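Local structure of DNA repair protein RAD2 (Saccharomyces cerevisiae, 4Q0W) at residues Arg14-Glu19 with Asn212-Tyr217; Arg25-Ala30 with Asn183-Ile188; Gly68-Phe73 with Phe329-Pro334. The protein cuts single-stranded DNA as a magnesium-dependent endonuclease in nucleotide excision repair, and is represented here by its catalytic core bound to a DNA substrate. All coordinates share one frame; numbering follows the deposited sequence.

In the fold
All three contacts build on one mixed sheet. Interaction 1 adds the edge strand 14-17 to strand 213-218; interaction 2 pairs strand 25-29 with strand 187-189 near the middle; interaction 3 lays the loop 329-334 against strand 70-75. Interactions 2 and 3 have centres about 10 Å apart and touch directly, since strands 25-29 and 70-75 are neighbours: M26 O and V72 N lie 2.8 Å apart, and V185 CG1 packs on V72 CG1. Interaction 1 stands apart, its centre about 15 Å from that of interaction 2. Strand 25-29 ends on D29, which probably binds magnesium; the bound calcium ion lies about 12 Å from the I188 side chain.

Interaction 1 of 3, residues Arg14-Glu19 with Asn212-Tyr217; sequences RPVRLE and NYVEFY
V16 sets CG1 anti to its backbone N (chi1 164°), which puts CG2 beside that nitrogen and against F216, whose ring carbon CG is likewise anti to N (chi1 172°). CG2 of V16 therefore meets the F216 CB at 3.7 Å, at the root of the aromatic side chain. V214 shares this face: its CG1 approaches V16 CB, while its CB is met by L18 CD2 at 4.2 Å. Branched valines suit such a place, for they cover the strand backbone with short, stiff side chains. On the other face P15 rests its CB 3.9 Å from CD2 of the Y213 ring.

The backbones pair antiparallel. R14 and F216 form one hydrogen-bonded pair, with R14 N to F216 O at 3.0 Å and almost straight (173°); V16 and V214 form the next, with V214 N to V16 O at 2.7 Å. Between them P15, which has no N-H to give, sits opposite E215 in a non-hydrogen-bonded pair, where none is asked of it. Beyond R17 the chain turns into a 3-10 segment, and L18 N keeps just a weak bond to N212 O.

E215 and Y217 bond through their backbones to strand 202-205. The arrangement is an antiparallel edge-strand pairing, by which the N-domain completes one margin of the I-domain part of the nuclease sheet.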
loop_
_atom_site.group_PDB
_atom_site.type_symbol
_atom_site.label_atom_id
_atom_site.label_comp_id
_atom_site.label_asym_id
_atom_site.label_seq_id
_atom_site.Cartn_x
_atom_site.Cartn_y
_atom_site.Cartn_z
ATOM N N ARG A 14 22.661 14.031 3.450
ATOM C CA ARG A 14 24.085 13.752 3.321
ATOM C C ARG A 14 24.636 13.160 4.617
ATOM O O ARG A 14 24.492 13.754 5.692
ATOM C CB ARG A 14 24.840 15.024 2.947
ATOM C CG ARG A 14 24.517 15.508 1.541
ATOM C CD ARG A 14 25.301 14.724 0.484
ATOM N NE ARG A 14 26.684 15.201 0.365
ATOM C CZ ARG A 14 27.032 16.343 -0.231
ATOM N NH1 ARG A 14 26.096 17.129 -0.753
ATOM N NH2 ARG A 14 28.313 16.707 -0.307
ATOM N N PRO A 15 25.253 11.973 4.518
ATOM C CA PRO A 15 25.839 11.288 5.675
ATOM C C PRO A 15 26.983 12.104 6.240
ATOM O O PRO A 15 27.844 12.569 5.491
ATOM C CB PRO A 15 26.372 9.983 5.079
ATOM C CG PRO A 15 25.578 9.794 3.796
ATOM C CD PRO A 15 25.389 11.186 3.279
ATOM N N VAL A 16 26.984 12.290 7.551
ATOM C CA VAL A 16 28.021 13.071 8.218
ATOM C C VAL A 16 28.547 12.294 9.430
ATOM O O VAL A 16 27.758 11.720 10.199
ATOM C CB VAL A 16 27.475 14.460 8.639
ATOM C CG1 VAL A 16 28.374 15.125 9.667
ATOM C CG2 VAL A 16 27.306 15.353 7.409
ATOM N N ARG A 17 29.872 12.261 9.586
ATOM C CA ARG A 17 30.507 11.543 10.700
ATOM C C ARG A 17 30.368 12.280 12.026
ATOM O O ARG A 17 30.598 13.496 12.104
ATOM C CB ARG A 17 31.993 11.301 10.416
ATOM C CG ARG A 17 32.239 10.360 9.247
ATOM C CD ARG A 17 33.685 9.895 9.185
ATOM N NE ARG A 17 33.754 8.521 8.699
ATOM C CZ ARG A 17 33.601 7.451 9.477
ATOM N NH1 ARG A 17 33.669 6.236 8.950
ATOM N NH2 ARG A 17 33.377 7.594 10.782
ATOM N N LEU A 18 30.028 11.540 13.076
ATOM C CA LEU A 18 29.857 12.144 14.400
ATOM C C LEU A 18 31.106 12.910 14.806
ATOM O O LEU A 18 31.018 13.973 15.419
ATOM C CB LEU A 18 29.517 11.064 15.425
ATOM C CG LEU A 18 28.290 10.253 15.005
ATOM C CD1 LEU A 18 28.282 8.866 15.646
ATOM C CD2 LEU A 18 27.026 11.018 15.355
ATOM N N GLU A 19 32.268 12.385 14.419
ATOM C CA GLU A 19 33.556 13.036 14.677
ATOM C C GLU A 19 33.670 14.475 14.143
ATOM O O GLU A 19 34.401 15.302 14.709
ATOM C CB GLU A 19 34.700 12.187 14.093
ATOM C CG GLU A 19 34.933 10.831 14.781
ATOM C CD GLU A 19 33.911 9.753 14.407
ATOM O OE1 GLU A 19 32.960 10.039 13.637
ATOM O OE2 GLU A 19 34.063 8.607 14.896
ATOM N N ASN A 212 27.760 5.009 12.774
ATOM C CA ASN A 212 28.934 5.882 12.799
ATOM C C ASN A 212 28.652 7.277 12.228
ATOM O O ASN A 212 29.437 8.220 12.437
ATOM C CB ASN A 212 30.158 5.227 12.129
ATOM C CG ASN A 212 29.904 4.809 10.680
ATOM O OD1 ASN A 212 29.081 5.394 9.976
ATOM N ND2 ASN A 212 30.633 3.792 10.229
ATOM N N TYR A 213 27.517 7.404 11.537
ATOM C CA TYR A 213 27.148 8.658 10.886
ATOM C C TYR A 213 25.777 9.183 11.338
ATOM O O TYR A 213 25.006 8.471 11.987
ATOM C CB TYR A 213 27.180 8.493 9.359
ATOM C CG TYR A 213 26.063 7.631 8.813
ATOM C CD1 TYR A 213 26.139 6.243 8.863
ATOM C CD2 TYR A 213 24.927 8.202 8.246
ATOM C CE1 TYR A 213 25.111 5.444 8.367
ATOM C CE2 TYR A 213 23.890 7.408 7.744
ATOM C CZ TYR A 213 23.993 6.032 7.808
ATOM O OH TYR A 213 22.982 5.239 7.314
ATOM N N VAL A 214 25.496 10.434 10.981
ATOM C CA VAL A 214 24.208 11.079 11.237
ATOM C C VAL A 214 23.738 11.687 9.907
ATOM O O VAL A 214 24.573 12.053 9.066
ATOM C CB VAL A 214 24.354 12.167 12.341
ATOM C CG1 VAL A 214 25.301 13.250 11.901
ATOM C CG2 VAL A 214 23.004 12.775 12.729
ATOM N N GLU A 215 22.425 11.767 9.684
ATOM C CA GLU A 215 21.909 12.334 8.426
ATOM C C GLU A 215 21.751 13.850 8.506
ATOM O O GLU A 215 20.971 14.369 9.322
ATOM C CB GLU A 215 20.578 11.692 8.035
ATOM C CG GLU A 215 20.658 10.190 7.821
ATOM C CD GLU A 215 19.332 9.592 7.405
ATOM O OE1 GLU A 215 18.346 10.352 7.272
ATOM O OE2 GLU A 215 19.279 8.358 7.209
ATOM N N PHE A 216 22.486 14.562 7.664
ATOM C CA PHE A 216 22.423 16.020 7.648
ATOM C C PHE A 216 21.489 16.522 6.536
ATOM O O PHE A 216 21.561 16.044 5.405
ATOM C CB PHE A 216 23.819 16.589 7.454
ATOM C CG PHE A 216 23.849 18.072 7.224
ATOM C CD1 PHE A 216 23.658 18.955 8.275
ATOM C CD2 PHE A 216 24.090 18.584 5.953
ATOM C CE1 PHE A 216 23.698 20.326 8.071
ATOM C CE2 PHE A 216 24.131 19.952 5.738
ATOM C CZ PHE A 216 23.937 20.826 6.800
ATOM N N TYR A 217 20.617 17.475 6.867
ATOM C CA TYR A 217 19.696 18.055 5.888
ATOM C C TYR A 217 19.778 19.557 5.968
ATOM O O TYR A 217 19.844 20.126 7.064
ATOM C CB TYR A 217 18.245 17.674 6.199
ATOM C CG TYR A 217 17.917 16.211 6.055
ATOM C CD1 TYR A 217 18.201 15.305 7.074
ATOM C CD2 TYR A 217 17.304 15.736 4.912
ATOM C CE1 TYR A 217 17.892 13.953 6.940
ATOM C CE2 TYR A 217 16.987 14.386 4.770
ATOM C CZ TYR A 217 17.279 13.503 5.788
ATOM O OH TYR A 217 16.965 12.163 5.634
#

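Interaction 2 of 3, residues Arg25-Ala30 with Asn183-Ile188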
loop_
_atom_site.group_PDB
_atom_site.type_symbol
_atom_site.label_atom_id
_atom_site.label_comp_id
_atom_site.label_asym_id
_atom_site.label_seq_id
_atom_site.Cartn_x
_atom_site.Cartn_y
_atom_site.Cartn_z
ATOM N N ARG A 25 27.865 23.902 18.300
ATOM C CA ARG A 25 26.769 24.209 19.218
ATOM C C ARG A 25 25.520 23.630 18.563
ATOM O O ARG A 25 25.237 23.932 17.398
ATOM C CB ARG A 25 26.602 25.721 19.401
ATOM C CG ARG A 25 27.805 26.436 20.035
ATOM C CD ARG A 25 27.709 27.943 19.820
ATOM N NE ARG A 25 27.579 28.233 18.389
ATOM C CZ ARG A 25 27.080 29.359 17.884
ATOM N NH1 ARG A 25 26.663 30.331 18.682
ATOM N NH2 ARG A 25 26.991 29.504 16.573
ATOM N N MET A 26 24.780 22.792 19.287
ATOM C CA MET A 26 23.636 22.097 18.699
ATOM C C MET A 26 22.392 22.250 19.562
ATOM O O MET A 26 22.407 21.904 20.748
ATOM C CB MET A 26 23.946 20.604 18.535
ATOM C CG MET A 26 25.000 20.273 17.505
ATOM S SD MET A 26 24.381 20.407 15.816
ATOM C CE MET A 26 25.292 19.042 15.082
ATOM N N ALA A 27 21.314 22.777 18.987
ATOM C CA ALA A 27 20.045 22.786 19.707
ATOM C C ALA A 27 19.528 21.353 19.741
ATOM O O ALA A 27 19.369 20.718 18.688
ATOM C CB ALA A 27 19.036 23.691 19.018
ATOM N N VAL A 28 19.287 20.820 20.934
ATOM C CA VAL A 28 18.756 19.460 21.011
ATOM C C VAL A 28 17.268 19.520 21.297
ATOM O O VAL A 28 16.847 20.060 22.329
ATOM C CB VAL A 28 19.484 18.614 22.077
ATOM C CG1 VAL A 28 18.920 17.195 22.120
ATOM C CG2 VAL A 28 20.985 18.590 21.780
ATOM N N ASP A 29 16.475 18.994 20.369
ATOM C CA ASP A 29 15.023 18.950 20.543
ATOM C C ASP A 29 14.703 17.723 21.386
ATOM O O ASP A 29 14.661 16.602 20.880
ATOM C CB ASP A 29 14.312 18.912 19.173
ATOM C CG ASP A 29 12.827 18.551 19.276
ATOM O OD1 ASP A 29 12.258 18.590 20.392
ATOM O OD2 ASP A 29 12.219 18.226 18.229
ATOM N N ALA A 30 14.468 17.929 22.677
ATOM C CA ALA A 30 14.301 16.794 23.572
ATOM C C ALA A 30 12.852 16.642 23.995
ATOM O O ALA A 30 12.562 15.968 24.980
ATOM C CB ALA A 30 15.200 16.950 24.787
ATOM N N ASN A 183 21.840 32.553 15.313
ATOM C CA ASN A 183 23.222 32.090 15.468
ATOM C C ASN A 183 23.614 31.773 16.923
ATOM O O ASN A 183 24.767 31.940 17.328
ATOM C CB ASN A 183 24.197 33.091 14.835
ATOM C CG ASN A 183 25.597 32.528 14.677
ATOM O OD1 ASN A 183 25.777 31.371 14.274
ATOM N ND2 ASN A 183 26.600 33.339 15.009
ATOM N N LEU A 184 22.649 31.317 17.713
ATOM C CA LEU A 184 22.938 30.888 19.077
ATOM C C LEU A 184 23.438 29.443 19.085
ATOM O O LEU A 184 24.071 28.999 20.054
ATOM C CB LEU A 184 21.703 31.044 19.959
ATOM C CG LEU A 184 21.194 32.481 20.112
ATOM C CD1 LEU A 184 20.027 32.556 21.092
ATOM C CD2 LEU A 184 22.322 33.412 20.550
ATOM N N VAL A 185 23.135 28.715 18.004
ATOM C CA VAL A 185 23.647 27.367 17.780
ATOM C C VAL A 185 24.108 27.236 16.333
ATOM O O VAL A 185 23.877 28.137 15.526
ATOM C CB VAL A 185 22.590 26.288 18.081
ATOM C CG1 VAL A 185 22.124 26.380 19.532
ATOM C CG2 VAL A 185 21.394 26.412 17.118
ATOM N N ASP A 186 24.749 26.118 16.003
ATOM C CA ASP A 186 25.245 25.896 14.651
ATOM C C ASP A 186 24.437 24.859 13.906
ATOM O O ASP A 186 24.626 24.663 12.704
ATOM C CB ASP A 186 26.692 25.423 14.696
ATOM C CG ASP A 186 27.581 26.381 15.417
ATOM O OD1 ASP A 186 27.500 27.592 15.125
ATOM O OD2 ASP A 186 28.343 25.929 16.295
ATOM N N GLY A 187 23.545 24.176 14.619
ATOM C CA GLY A 187 22.772 23.102 14.017
ATOM C C GLY A 187 21.651 22.668 14.940
ATOM O O GLY A 187 21.589 23.102 16.098
ATOM N N ILE A 188 20.750 21.833 14.424
ATOM C CA ILE A 188 19.623 21.355 15.203
ATOM C C ILE A 188 19.554 19.833 15.164
ATOM O O ILE A 188 19.560 19.213 14.094
ATOM C CB ILE A 188 18.282 21.939 14.709
ATOM C CG1 ILE A 188 18.307 23.469 14.734
ATOM C CG2 ILE A 188 17.135 21.410 15.560
ATOM C CD1 ILE A 188 17.119 24.129 13.953
#
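R25-A27 run parallel to the chain at V185-I188, with A27 N bonded to G187 O at 2.9 Å and D186 N to R25 O at 2.6 Å. R25 takes the largest share of the contact and most of its polar bonds. Its CG lies anti to the carbonyl carbon (chi1 -63°), and a bend at chi3 brings the guanidinium across D186, the two planes 52° apart. NH2 forms a salt bridge with D186 OD1, modelled at a very short 2.5 Å, so the exact length is doubtful, while OD2 takes the R25 backbone N at 2.9 Å and a weak bond from NE. The same carboxylate thus holds both the main chain and the head of R25.

At the far end NH1 reaches N183 O (2.8 Å) and NH2 reaches N183 OD1 (3.2 Å), the latter from above the amide plane. N183 closes helix 172-181 as the C-prime residue of a Schellman motif, so the arginine also ties down a helix end. A leucine in place of R25 would probably leave the D186 carboxylate without its countercharge and N183 O and OD1 without their guanidinium donors.

Deeper in, small A27 lets its CB pack 4.1 Å from V185 CG2, and side-chain-free G187 suits the place beside M26 SD. D29, hydrogen-bonded to S31 and T190, ends the strand. Parallel strands with helix 172-181 packed on A27 and I188 belong to the Rossmann-like PIN nuclease core, which carries acidic metal ligands at its strand ends.

Interaction 3 of 3, residues Gly68-Phe73 with Phe329-Pro334; sequences GIRPVF and FVWGVP
W331 lays its indole against R70 and P71, and its NE1 donates to P71 O at 2.7 Å. This bond is bent, with an angle of 143° at the hydrogen, and the donor stands above the carbonyl plane instead of on a lone pair. Tryptophan suits the spot because one side chain offers both a broad apolar surface and a single N-H at its rim. One face of the ring receives R70 CB, which lies 3.8 Å from the centroid of the W331 five-membered ring in a CH-pi contact. Farther along the same side chain the guanidinium rises over the six-membered ring: R70 CZ is 4.9 Å from its centroid, a cation-pi interaction in which the two planes are inclined by 56°, so the groups do not stack flat.

F329, two residues earlier, takes the neighbouring position along the strand. V72 sets CG2 anti to its backbone N and points this methyl almost straight at the F329 ring, 3.9 Å from its centroid and only 9° from the normal. A valine suits the place, since one methyl can sit over the middle of the ring, while V72 CG1 lies between the rings, near F329 CD2 and 4.3 Å from W331 CZ2.

In the next shell, R70 NH1 is hydrogen-bonded to D23 O, which is likely to steady the guanidinium over the indole. W331 also touches R25 and P164, and F329 packs on I166 of strand 165-167. R70 and V72 are themselves held by backbone bonds to M26 of strand 25-29. The contact is a loop-to-strand packing: the loop between helices 311-318 and 336-347 sets two rings on a parallel strand of the Rossmann-like sheet, and so fastens the C-terminal part of the catalytic core to it.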
loop_
_atom_site.group_PDB
_atom_site.type_symbol
_atom_site.label_atom_id
_atom_site.label_comp_id
_atom_site.label_asym_id
_atom_site.label_seq_id
_atom_site.Cartn_x
_atom_site.Cartn_y
_atom_site.Cartn_z
ATOM N N GLY A 68 32.309 15.886 21.553
ATOM C CA GLY A 68 32.647 17.277 21.776
ATOM C C GLY A 68 31.567 18.254 21.350
ATOM O O GLY A 68 31.829 19.452 21.184
ATOM N N ILE A 69 30.345 17.759 21.192
ATOM C CA ILE A 69 29.229 18.639 20.854
ATOM C C ILE A 69 28.850 19.493 22.062
ATOM O O ILE A 69 28.862 19.022 23.206
ATOM C CB ILE A 69 28.015 17.833 20.318
ATOM C CG1 ILE A 69 28.337 17.268 18.937
ATOM C CG2 ILE A 69 26.750 18.697 20.216
ATOM C CD1 ILE A 69 27.435 16.123 18.525
ATOM N N ARG A 70 28.544 20.761 21.815
ATOM C CA ARG A 70 28.059 21.648 22.868
ATOM C C ARG A 70 26.537 21.801 22.760
ATOM O O ARG A 70 26.040 22.671 22.032
ATOM C CB ARG A 70 28.755 23.006 22.780
ATOM C CG ARG A 70 30.259 22.931 23.081
ATOM C CD ARG A 70 31.061 23.911 22.235
ATOM N NE ARG A 70 30.882 25.299 22.654
ATOM C CZ ARG A 70 31.008 26.347 21.840
ATOM N NH1 ARG A 70 31.309 26.168 20.554
ATOM N NH2 ARG A 70 30.824 27.575 22.308
ATOM N N PRO A 71 25.787 20.952 23.486
ATOM C CA PRO A 71 24.335 20.949 23.273
ATOM C C PRO A 71 23.614 22.037 24.058
ATOM O O PRO A 71 24.084 22.469 25.106
ATOM C CB PRO A 71 23.908 19.570 23.795
ATOM C CG PRO A 71 24.917 19.225 24.860
ATOM C CD PRO A 71 26.202 19.991 24.528
ATOM N N VAL A 72 22.486 22.497 23.532
ATOM C CA VAL A 72 21.523 23.182 24.378
ATOM C C VAL A 72 20.173 22.504 24.224
ATOM O O VAL A 72 19.646 22.382 23.117
ATOM C CB VAL A 72 21.496 24.727 24.182
ATOM C CG1 VAL A 72 21.772 25.102 22.771
ATOM C CG2 VAL A 72 20.183 25.341 24.697
ATOM N N PHE A 73 19.655 22.007 25.340
ATOM C CA PHE A 73 18.441 21.214 25.321
ATOM C C PHE A 73 17.217 22.115 25.270
ATOM O O PHE A 73 17.136 23.132 25.973
ATOM C CB PHE A 73 18.398 20.257 26.528
ATOM C CG PHE A 73 19.118 18.960 26.283
ATOM C CD1 PHE A 73 20.479 18.953 25.975
ATOM C CD2 PHE A 73 18.441 17.752 26.343
ATOM C CE1 PHE A 73 21.157 17.753 25.735
ATOM C CE2 PHE A 73 19.108 16.542 26.110
ATOM C CZ PHE A 73 20.466 16.546 25.800
ATOM N N PHE A 329 24.259 31.244 24.925
ATOM C CA PHE A 329 24.240 30.225 25.966
ATOM C C PHE A 329 25.623 30.065 26.596
ATOM O O PHE A 329 26.644 30.340 25.956
ATOM C CB PHE A 329 23.708 28.904 25.411
ATOM C CG PHE A 329 22.276 28.993 24.963
ATOM C CD1 PHE A 329 21.250 29.015 25.895
ATOM C CD2 PHE A 329 21.956 29.105 23.615
ATOM C CE1 PHE A 329 19.919 29.123 25.493
ATOM C CE2 PHE A 329 20.629 29.216 23.207
ATOM C CZ PHE A 329 19.613 29.223 24.154
ATOM N N VAL A 330 25.644 29.648 27.858
ATOM C CA VAL A 330 26.899 29.381 28.555
ATOM C C VAL A 330 26.973 27.904 28.903
ATOM O O VAL A 330 26.042 27.351 29.492
ATOM C CB VAL A 330 27.017 30.237 29.817
ATOM N N TRP A 331 28.064 27.259 28.510
ATOM C CA TRP A 331 28.279 25.867 28.862
ATOM C C TRP A 331 29.150 25.763 30.115
ATOM O O TRP A 331 30.173 26.439 30.227
ATOM C CB TRP A 331 28.902 25.112 27.692
ATOM C CG TRP A 331 27.912 24.877 26.580
ATOM C CD1 TRP A 331 27.195 23.740 26.348
ATOM C CD2 TRP A 331 27.508 25.820 25.577
ATOM N NE1 TRP A 331 26.376 23.912 25.252
ATOM C CE2 TRP A 331 26.555 25.180 24.758
ATOM C CE3 TRP A 331 27.870 27.138 25.283
ATOM C CZ2 TRP A 331 25.961 25.814 23.664
ATOM C CZ3 TRP A 331 27.277 27.768 24.198
ATOM C CH2 TRP A 331 26.332 27.106 23.406
ATOM N N GLY A 332 28.728 24.933 31.061
ATOM C CA GLY A 332 29.519 24.701 32.252
ATOM C C GLY A 332 30.328 23.428 32.105
ATOM O O GLY A 332 30.380 22.832 31.026
ATOM N N VAL A 333 30.971 23.024 33.193
ATOM C CA VAL A 333 31.729 21.786 33.256
ATOM C C VAL A 333 30.898 20.767 34.052
ATOM O O VAL A 333 30.233 21.133 35.022
ATOM C CB VAL A 333 33.102 22.036 33.935
ATOM C CG1 VAL A 333 33.800 20.729 34.283
ATOM C CG2 VAL A 333 33.991 22.893 33.035
ATOM N N PRO A 334 30.893 19.497 33.617
ATOM C CA PRO A 334 30.177 18.481 34.399
ATOM C C PRO A 334 30.698 18.432 35.834
ATOM O O PRO A 334 31.913 18.492 36.049
ATOM C CB PRO A 334 30.517 17.177 33.680
ATOM C CG PRO A 334 30.835 17.595 32.267
ATOM C CD PRO A 334 31.458 18.955 32.370
#